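Side-chain contacts in spectinomycin 9-adenylyltransferase (Enterococcus faecalis, PDB 6SXJ), which transfers AMP from ATP to the 9-hydroxyl of spectinomycin, releasing diphosphate and making the bacterium resistant to this antibiotic but not to streptomycin: residues I72-K75 against I76-S80; Y108-W111 against L112-L115. One frame throughout, in Å; residues are numbered along the deposited sequence.

Contact 1 (72-80) and contact 2 (108-115) come in series along the chain, their centres about 12 Å apart on the same side of the chain's centre. Contact 1 lies in the loop between helix 59-69 and strand 85-91; contact 2 begins at the end of strand 103-108, the antiparallel neighbour of 85-91 in the mixed nucleotidyltransferase sheet, and runs into helix 113-117. They meet at the carboxylate of Glu110, whose OE2 lies 2.7 Å from Ser73 OG, a probable hydrogen bond, with the ammonium of Lys75 close by. The loop leading into one strand is thus tied to the turn leaving the next, where strand 85-91 begins and its antiparallel neighbour 103-108 ends.

Contact 1. Residues I72-K75 against I76-S80; sequences ISKK and IGDKS
The side chain of Lys74 crosses that of Asp78 at a slant, running its methylene chain past OD2 of the carboxylate, while the backbone between them folds into a type II beta turn from Lys75 to Asp78. A chi1 of -176° sets CG of Lys74 opposite the backbone N and brings it to 3.2 Å from OD2 of Asp78. The aliphatic part of the lysine therefore makes the closest approach; the ammonium, carried past the carboxylate, forms a long salt bridge of 3.9 Å between NZ and OD2. NZ also gives a hydrogen bond to a water, 2.6 Å away, which in turn donates to the backbone O of Ser80.

Asp78 folds back across the mouth of the turn. With chi1 at 87°, its CG sits between the backbone N and the carbonyl carbon, and OD1 accepts a weak but fairly straight bond from the backbone N of Lys75 at 3.3 Å. The turn itself is closed by Asp78 N donating to Lys75 O at 3.0 Å. Gly77, with positive phi (58°), suits the third position of such a turn.

Lys75 sends its side chain elsewhere: NZ is hydrogen-bonded to the backbone O of Arg70, just past helix 59-69, and weakly to that of Ser73. A short acidic side chain suits position 78 because it accepts two weak bonds from backbone N-H groups, Lys75 N to OD1 and Ser80 N to OD2. OD2 also lies 3.0 Å from Lys75 O, acceptor against acceptor, and the nearby Lys74 ammonium probably offsets some of this negative charge.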
# COMPACT_ATOMS: atom_id res chain seq x y z
N ILE A 72 -8.49 5.17 -15.85
CA ILE A 72 -9.20 3.97 -15.43
C ILE A 72 -9.08 3.75 -13.93
O ILE A 72 -9.51 2.70 -13.43
CB ILE A 72 -8.71 2.74 -16.21
CG1 ILE A 72 -7.22 2.51 -15.98
CG2 ILE A 72 -8.96 2.92 -17.69
CD1 ILE A 72 -6.79 1.09 -16.28
N SER A 73 -8.50 4.69 -13.20
CA SER A 73 -8.39 4.58 -11.76
C SER A 73 -9.32 5.60 -11.11
O SER A 73 -9.52 6.69 -11.64
CB SER A 73 -6.94 4.82 -11.30
OG SER A 73 -6.86 5.16 -9.93
N LYS A 74 -9.84 5.25 -9.93
CA LYS A 74 -10.65 6.18 -9.18
C LYS A 74 -9.83 7.43 -8.84
O LYS A 74 -8.63 7.35 -8.60
CB LYS A 74 -11.15 5.53 -7.89
CG LYS A 74 -12.10 6.39 -7.06
CD LYS A 74 -12.20 5.84 -5.63
CE LYS A 74 -13.26 6.60 -4.81
NZ LYS A 74 -14.47 5.77 -4.53
N LYS A 75 -10.50 8.57 -8.80
CA LYS A 75 -9.91 9.81 -8.32
C LYS A 75 -10.48 10.15 -6.96
O LYS A 75 -11.67 9.90 -6.69
CB LYS A 75 -10.15 10.97 -9.29
CG LYS A 75 -9.11 11.04 -10.40
CD LYS A 75 -9.52 10.17 -11.58
CE LYS A 75 -8.38 9.99 -12.58
NZ LYS A 75 -7.35 9.06 -12.06
N ILE A 76 -9.63 10.71 -6.10
CA ILE A 76 -10.00 10.96 -4.71
C ILE A 76 -11.27 11.78 -4.64
O ILE A 76 -11.50 12.67 -5.47
CB ILE A 76 -8.84 11.67 -3.97
CG1 ILE A 76 -7.69 10.69 -3.71
CG2 ILE A 76 -9.35 12.27 -2.66
CD1 ILE A 76 -6.32 11.36 -3.69
N GLY A 77 -12.10 11.47 -3.66
CA GLY A 77 -13.31 12.24 -3.42
C GLY A 77 -14.27 12.30 -4.60
O GLY A 77 -15.24 13.07 -4.59
N ASP A 78 -13.98 11.54 -5.65
CA ASP A 78 -15.00 11.32 -6.67
C ASP A 78 -16.03 10.32 -6.17
O ASP A 78 -15.70 9.36 -5.49
CB ASP A 78 -14.37 10.91 -8.01
CG ASP A 78 -14.12 9.42 -8.17
OD1 ASP A 78 -13.69 9.03 -9.28
OD2 ASP A 78 -14.35 8.63 -7.23
N LYS A 79 -17.30 10.63 -6.40
CA LYS A 79 -18.37 9.77 -5.91
C LYS A 79 -18.65 8.61 -6.85
O LYS A 79 -19.74 8.01 -6.79
CB LYS A 79 -19.63 10.59 -5.65
CG LYS A 79 -19.49 11.53 -4.45
CD LYS A 79 -20.53 12.63 -4.45
CE LYS A 79 -21.19 12.76 -3.09
NZ LYS A 79 -22.63 13.11 -3.20
N SER A 80 -17.69 8.26 -7.69
CA SER A 80 -17.84 7.19 -8.65
C SER A 80 -17.90 5.85 -7.92
O SER A 80 -17.91 5.77 -6.68
CB SER A 80 -16.71 7.22 -9.67
OG SER A 80 -16.86 8.30 -10.58
O HOH W 1 -16.23 4.14 -5.41

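Contact 2. Residues Y108-W111 against L112-L115; sequences YGEW and LQEL
The backbone passes from strand 103-108 through a 3-10 turn into helix 113-117, with Leu112 N donating to Gly109 O and Gln113 N to Glu110 O, both at 3.1 Å. This strand-to-helix connection, with Leu112 at the N-cap position, leaves the sheet of the nucleotidyltransferase fold.

On one flank three polar groups converge. The side chains of Glu110 and Gln113 lie alongside each other and point the same way, carboxylate and amide planes 40° apart. NE2 of Gln113 approaches OE1 of Glu110 on its syn side, tilted out of the carboxylate plane, and makes a nearly straight bond of 3.1 Å. Gln113 leaves the backbone extended and then bends at chi2 (62°), which brings NE2 to Glu110 and the Tyr108 hydroxyl. The same NE2 makes a weak bond to Tyr108 OH, while OE1 of Gln113 accepts from NH1 of Arg70. An amide suits this place because it donates through its NH2 to the acidic and phenolic groups and accepts through its carbonyl O from an arginine. Both oxygens of the buried Glu110 carboxylate are thus engaged within the turn, OE1 by the amide N-H and OE2 by the phenol.

On the other flank, Trp111 and Leu112 run side by side, CD1 of the indole 3.5 Å from CG of the leucine. Gly109 has its CA 3.5 Å above one face of that indole, toward the rim, where a residue without a side chain fits closely. Back on the polar flank, Tyr108 OH donates a very short hydrogen bond, 2.5 Å, to OE2 of Glu110, which lies in the plane of the tyrosine ring at its edge.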
# COMPACT_ATOMS: atom_id res chain seq x y z
N TYR A 108 2.65 4.09 -9.51
CA TYR A 108 1.39 4.78 -9.76
C TYR A 108 0.59 4.77 -8.47
O TYR A 108 0.41 3.72 -7.85
CB TYR A 108 0.55 4.14 -10.87
CG TYR A 108 -0.67 5.01 -11.14
CD1 TYR A 108 -0.65 5.98 -12.14
CD2 TYR A 108 -1.81 4.91 -10.36
CE1 TYR A 108 -1.74 6.81 -12.36
CE2 TYR A 108 -2.90 5.73 -10.57
CZ TYR A 108 -2.85 6.68 -11.56
OH TYR A 108 -3.94 7.50 -11.77
N GLY A 109 0.11 5.95 -8.08
CA GLY A 109 -0.68 6.12 -6.87
C GLY A 109 -1.43 7.43 -6.91
O GLY A 109 -0.88 8.44 -7.36
N GLU A 110 -2.69 7.44 -6.46
CA GLU A 110 -3.52 8.62 -6.60
C GLU A 110 -3.09 9.75 -5.69
O GLU A 110 -3.37 10.91 -6.00
CB GLU A 110 -4.99 8.27 -6.35
CG GLU A 110 -5.63 7.46 -7.46
CD GLU A 110 -5.62 8.18 -8.80
OE1 GLU A 110 -5.75 9.43 -8.81
OE2 GLU A 110 -5.45 7.51 -9.83
N TRP A 111 -2.43 9.46 -4.56
CA TRP A 111 -1.88 10.52 -3.72
C TRP A 111 -0.84 11.35 -4.45
O TRP A 111 -0.46 12.42 -3.95
CB TRP A 111 -1.26 9.94 -2.45
CG TRP A 111 -0.08 9.05 -2.69
CD1 TRP A 111 1.23 9.41 -2.69
CD2 TRP A 111 -0.11 7.64 -2.98
NE1 TRP A 111 2.02 8.32 -2.96
CE2 TRP A 111 1.22 7.22 -3.14
CE3 TRP A 111 -1.14 6.70 -3.11
CZ2 TRP A 111 1.56 5.90 -3.42
CZ3 TRP A 111 -0.80 5.40 -3.40
CH2 TRP A 111 0.53 5.01 -3.55
N LEU A 112 -0.38 10.90 -5.62
CA LEU A 112 0.62 11.58 -6.41
C LEU A 112 0.03 12.32 -7.61
O LEU A 112 0.79 12.86 -8.43
CB LEU A 112 1.66 10.57 -6.91
CG LEU A 112 2.63 9.93 -5.91
CD1 LEU A 112 3.32 8.76 -6.58
CD2 LEU A 112 3.65 10.96 -5.42
N GLN A 113 -1.29 12.37 -7.73
CA GLN A 113 -1.90 12.91 -8.94
C GLN A 113 -1.56 14.39 -9.11
O GLN A 113 -1.17 14.83 -10.20
CB GLN A 113 -3.41 12.69 -8.92
CG GLN A 113 -4.08 12.81 -10.28
CD GLN A 113 -3.60 11.78 -11.27
OE1 GLN A 113 -2.79 12.09 -12.16
NE2 GLN A 113 -4.10 10.56 -11.15
N GLU A 114 -1.73 15.19 -8.06
CA GLU A 114 -1.40 16.61 -8.16
C GLU A 114 0.01 16.80 -8.70
O GLU A 114 0.24 17.61 -9.60
CB GLU A 114 -1.54 17.28 -6.80
CG GLU A 114 -2.97 17.57 -6.40
CD GLU A 114 -3.05 18.44 -5.16
OE1 GLU A 114 -3.77 19.46 -5.19
OE2 GLU A 114 -2.39 18.09 -4.15
N LEU A 115 0.96 16.03 -8.17
CA LEU A 115 2.33 16.10 -8.66
C LEU A 115 2.43 15.59 -10.09
O LEU A 115 3.20 16.15 -10.89
CB LEU A 115 3.24 15.30 -7.76
CG LEU A 115 3.72 15.97 -6.47
CD1 LEU A 115 2.58 16.40 -5.57
CD2 LEU A 115 4.64 14.97 -5.80